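Local coordinates for protein 1-deoxy-D-xylulose 5-phosphate reductoisomerase (Moraxella catarrhalis, PDB 4ZQG) that catalyses the NAD(P)H-dependent rearrangement and reduction of 1-deoxy-D-xylulose 5-phosphate to 2-C-methyl-D-erythritol 4-phosphate in the MEP pathway of isoprenoid synthesis, at residues 186-191 with 261-266. Sequence-based numbering, arbitrary orientation.
With FOM (3-[formyl(hydroxy)amino]propylphosphonic acid), chain E.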
loop_
_atom_site.group_PDB
_atom_site.type_symbol
_atom_site.label_atom_id
_atom_site.label_comp_id
_atom_site.label_asym_id
_atom_site.label_seq_id
_atom_site.Cartn_x
_atom_site.Cartn_y
_atom_site.Cartn_z
ATOM N N TRP A 186 -1.694 -11.375 2.130
ATOM C CA TRP A 186 -2.464 -11.430 3.363
ATOM C C TRP A 186 -3.896 -10.971 3.057
ATOM O O TRP A 186 -4.088 -9.836 2.577
ATOM C CB TRP A 186 -1.849 -10.512 4.394
ATOM C CG TRP A 186 -0.624 -11.054 4.940
ATOM C CD1 TRP A 186 0.634 -10.959 4.406
ATOM C CD2 TRP A 186 -0.492 -11.841 6.124
ATOM N NE1 TRP A 186 1.512 -11.629 5.186
ATOM C CE2 TRP A 186 0.857 -12.150 6.264
ATOM C CE3 TRP A 186 -1.387 -12.280 7.102
ATOM C CZ2 TRP A 186 1.338 -12.893 7.309
ATOM C CZ3 TRP A 186 -0.887 -13.013 8.167
ATOM C CH2 TRP A 186 0.455 -13.308 8.256
ATOM N N LEU A 187 -4.874 -11.847 3.277
ATOM C CA LEU A 187 -6.298 -11.495 3.129
ATOM C C LEU A 187 -6.841 -11.058 4.462
ATOM O O LEU A 187 -6.766 -11.801 5.418
ATOM C CB LEU A 187 -7.130 -12.681 2.622
ATOM C CG LEU A 187 -6.921 -13.093 1.180
ATOM C CD1 LEU A 187 -7.478 -14.465 0.942
ATOM C CD2 LEU A 187 -7.555 -12.099 0.273
ATOM N N THR A 188 -7.382 -9.851 4.525
ATOM C CA THR A 188 -8.072 -9.365 5.732
ATOM C C THR A 188 -9.518 -9.932 5.780
ATOM O O THR A 188 -10.139 -10.114 4.766
ATOM C CB THR A 188 -8.073 -7.818 5.739
ATOM O OG1 THR A 188 -8.197 -7.338 4.376
ATOM C CG2 THR A 188 -6.775 -7.317 6.272
ATOM N N ALA A 189 -10.027 -10.187 6.972
ATOM C CA ALA A 189 -11.342 -10.719 7.172
ATOM C C ALA A 189 -11.988 -9.993 8.337
ATOM O O ALA A 189 -11.356 -9.866 9.416
ATOM C CB ALA A 189 -11.234 -12.180 7.530
ATOM N N SER A 190 -13.239 -9.535 8.156
ATOM C CA SER A 190 -13.908 -8.795 9.232
ATOM C C SER A 190 -14.161 -9.673 10.432
ATOM O O SER A 190 -14.350 -9.179 11.539
ATOM C CB SER A 190 -15.231 -8.238 8.808
ATOM O OG SER A 190 -16.184 -9.273 8.821
ATOM N N GLY A 191 -14.223 -10.979 10.206
ATOM C CA GLY A 191 -14.624 -11.889 11.254
ATOM C C GLY A 191 -16.128 -12.023 11.328
ATOM O O GLY A 191 -16.617 -12.843 12.095
ATOM N N HIS A 261 -7.880 -3.538 3.757
ATOM C CA HIS A 261 -8.527 -4.532 2.923
ATOM C C HIS A 261 -7.710 -5.718 2.440
ATOM O O HIS A 261 -8.257 -6.668 1.929
ATOM C CB HIS A 261 -9.203 -3.834 1.743
ATOM C CG HIS A 261 -10.237 -2.849 2.186
ATOM N ND1 HIS A 261 -10.305 -1.566 1.710
ATOM C CD2 HIS A 261 -11.190 -2.946 3.140
ATOM C CE1 HIS A 261 -11.285 -0.926 2.322
ATOM N NE2 HIS A 261 -11.837 -1.743 3.196
ATOM N N SER A 262 -6.402 -5.673 2.605
ATOM C CA SER A 262 -5.509 -6.814 2.397
ATOM C C SER A 262 -4.125 -6.251 2.246
ATOM O O SER A 262 -3.974 -5.023 2.164
ATOM C CB SER A 262 -5.895 -7.691 1.192
ATOM O OG SER A 262 -6.800 -8.679 1.626
ATOM N N LEU A 263 -3.125 -7.144 2.273
ATOM C CA LEU A 263 -1.740 -6.728 2.143
ATOM C C LEU A 263 -0.930 -7.654 1.249
ATOM O O LEU A 263 -1.291 -8.820 1.021
ATOM C CB LEU A 263 -1.077 -6.583 3.520
ATOM C CG LEU A 263 -1.921 -5.987 4.652
ATOM C CD1 LEU A 263 -2.666 -7.069 5.387
ATOM C CD2 LEU A 263 -1.058 -5.247 5.644
ATOM N N VAL A 264 0.147 -7.102 0.713
ATOM C CA VAL A 264 1.148 -7.852 0.037
ATOM C C VAL A 264 2.469 -7.657 0.748
ATOM O O VAL A 264 2.989 -6.558 0.813
ATOM C CB VAL A 264 1.293 -7.376 -1.386
ATOM C CG1 VAL A 264 2.424 -8.101 -2.056
ATOM C CG2 VAL A 264 -0.009 -7.642 -2.127
ATOM N N GLU A 265 2.997 -8.758 1.277
ATOM C CA GLU A 265 4.281 -8.803 1.953
ATOM C C GLU A 265 5.413 -9.092 1.000
ATOM O O GLU A 265 5.369 -10.079 0.310
ATOM C CB GLU A 265 4.248 -9.906 2.990
ATOM C CG GLU A 265 5.575 -10.115 3.677
ATOM C CD GLU A 265 5.498 -11.036 4.852
ATOM O OE1 GLU A 265 4.477 -11.761 5.034
ATOM O OE2 GLU A 265 6.516 -11.046 5.580
ATOM N N TYR A 266 6.416 -8.210 0.994
ATOM C CA TYR A 266 7.643 -8.333 0.205
ATOM C C TYR A 266 8.861 -8.816 1.036
ATOM O O TYR A 266 8.869 -8.779 2.266
ATOM C CB TYR A 266 7.971 -6.992 -0.449
ATOM C CG TYR A 266 6.965 -6.563 -1.507
ATOM C CD1 TYR A 266 7.232 -6.749 -2.859
ATOM C CD2 TYR A 266 5.763 -5.976 -1.158
ATOM C CE1 TYR A 266 6.348 -6.359 -3.820
ATOM C CE2 TYR A 266 4.860 -5.592 -2.116
ATOM C CZ TYR A 266 5.140 -5.789 -3.451
ATOM O OH TYR A 266 4.225 -5.416 -4.433
HETATM O O2 FOM E . -16.150 -9.731 0.526
HETATM N N1 FOM E . -16.325 -8.430 0.949
HETATM C C1 FOM E . -15.807 -7.453 0.325
HETATM O O1 FOM E . -15.114 -7.637 -0.662
HETATM C C2 FOM E . -17.084 -8.289 2.187
HETATM C C3 FOM E . -16.152 -9.047 3.133
HETATM C C4 FOM E . -16.773 -9.267 4.484
HETATM P PA1 FOM E . -15.598 -10.277 5.359
HETATM O OP1 FOM E . -14.284 -9.394 5.549
HETATM O OP2 FOM E . -15.152 -11.372 4.496
HETATM O OP3 FOM E . -16.121 -10.860 6.786
#
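Two central, antiparallel strands of the four-stranded mixed sheet in the catalytic region meet where W186 pairs with L263, and strand 182-189 leads into the fosmidomycin pocket through the loop at S190. W186 and L263 form a hydrogen-bonded pair: W186 N reaches L263 O at 2.8 Å, and L263 N returns to W186 O at 2.9 Å. On the same face of the sheet, CD1 of L263 packs against CB of W186 at 3.7 Å. The indole of W186 lies alongside E265, whose chain is extended (CG anti to the backbone N, chi1 175°). At the indole edge W186 NE1 donates to E265 OE1 at 3.0 Å, nearly straight; the bond lies in the ring plane and meets OE1 on its anti side, 28° out of the carboxylate plane. P300 and L303 of the second subunit pack on E265 and W186, respectively. Toward the pocket the backbone pairing gives way to a side chain: T188 N donates to S262 OG at 3.2 Å. Two residues on, S190 grips the phosphonate of fosmidomycin twice, through N to OP1 at 2.8 Å and OG to OP3 at 2.6 Å; K232, N231 and S226 also hold the inhibitor. The NE1 bond helps to fix the indole's rotation, and this N-H donor, with K184 and K183 as long, weak ion-pair partners of OE1 and OE2, probably favours the charged form of the buried E265.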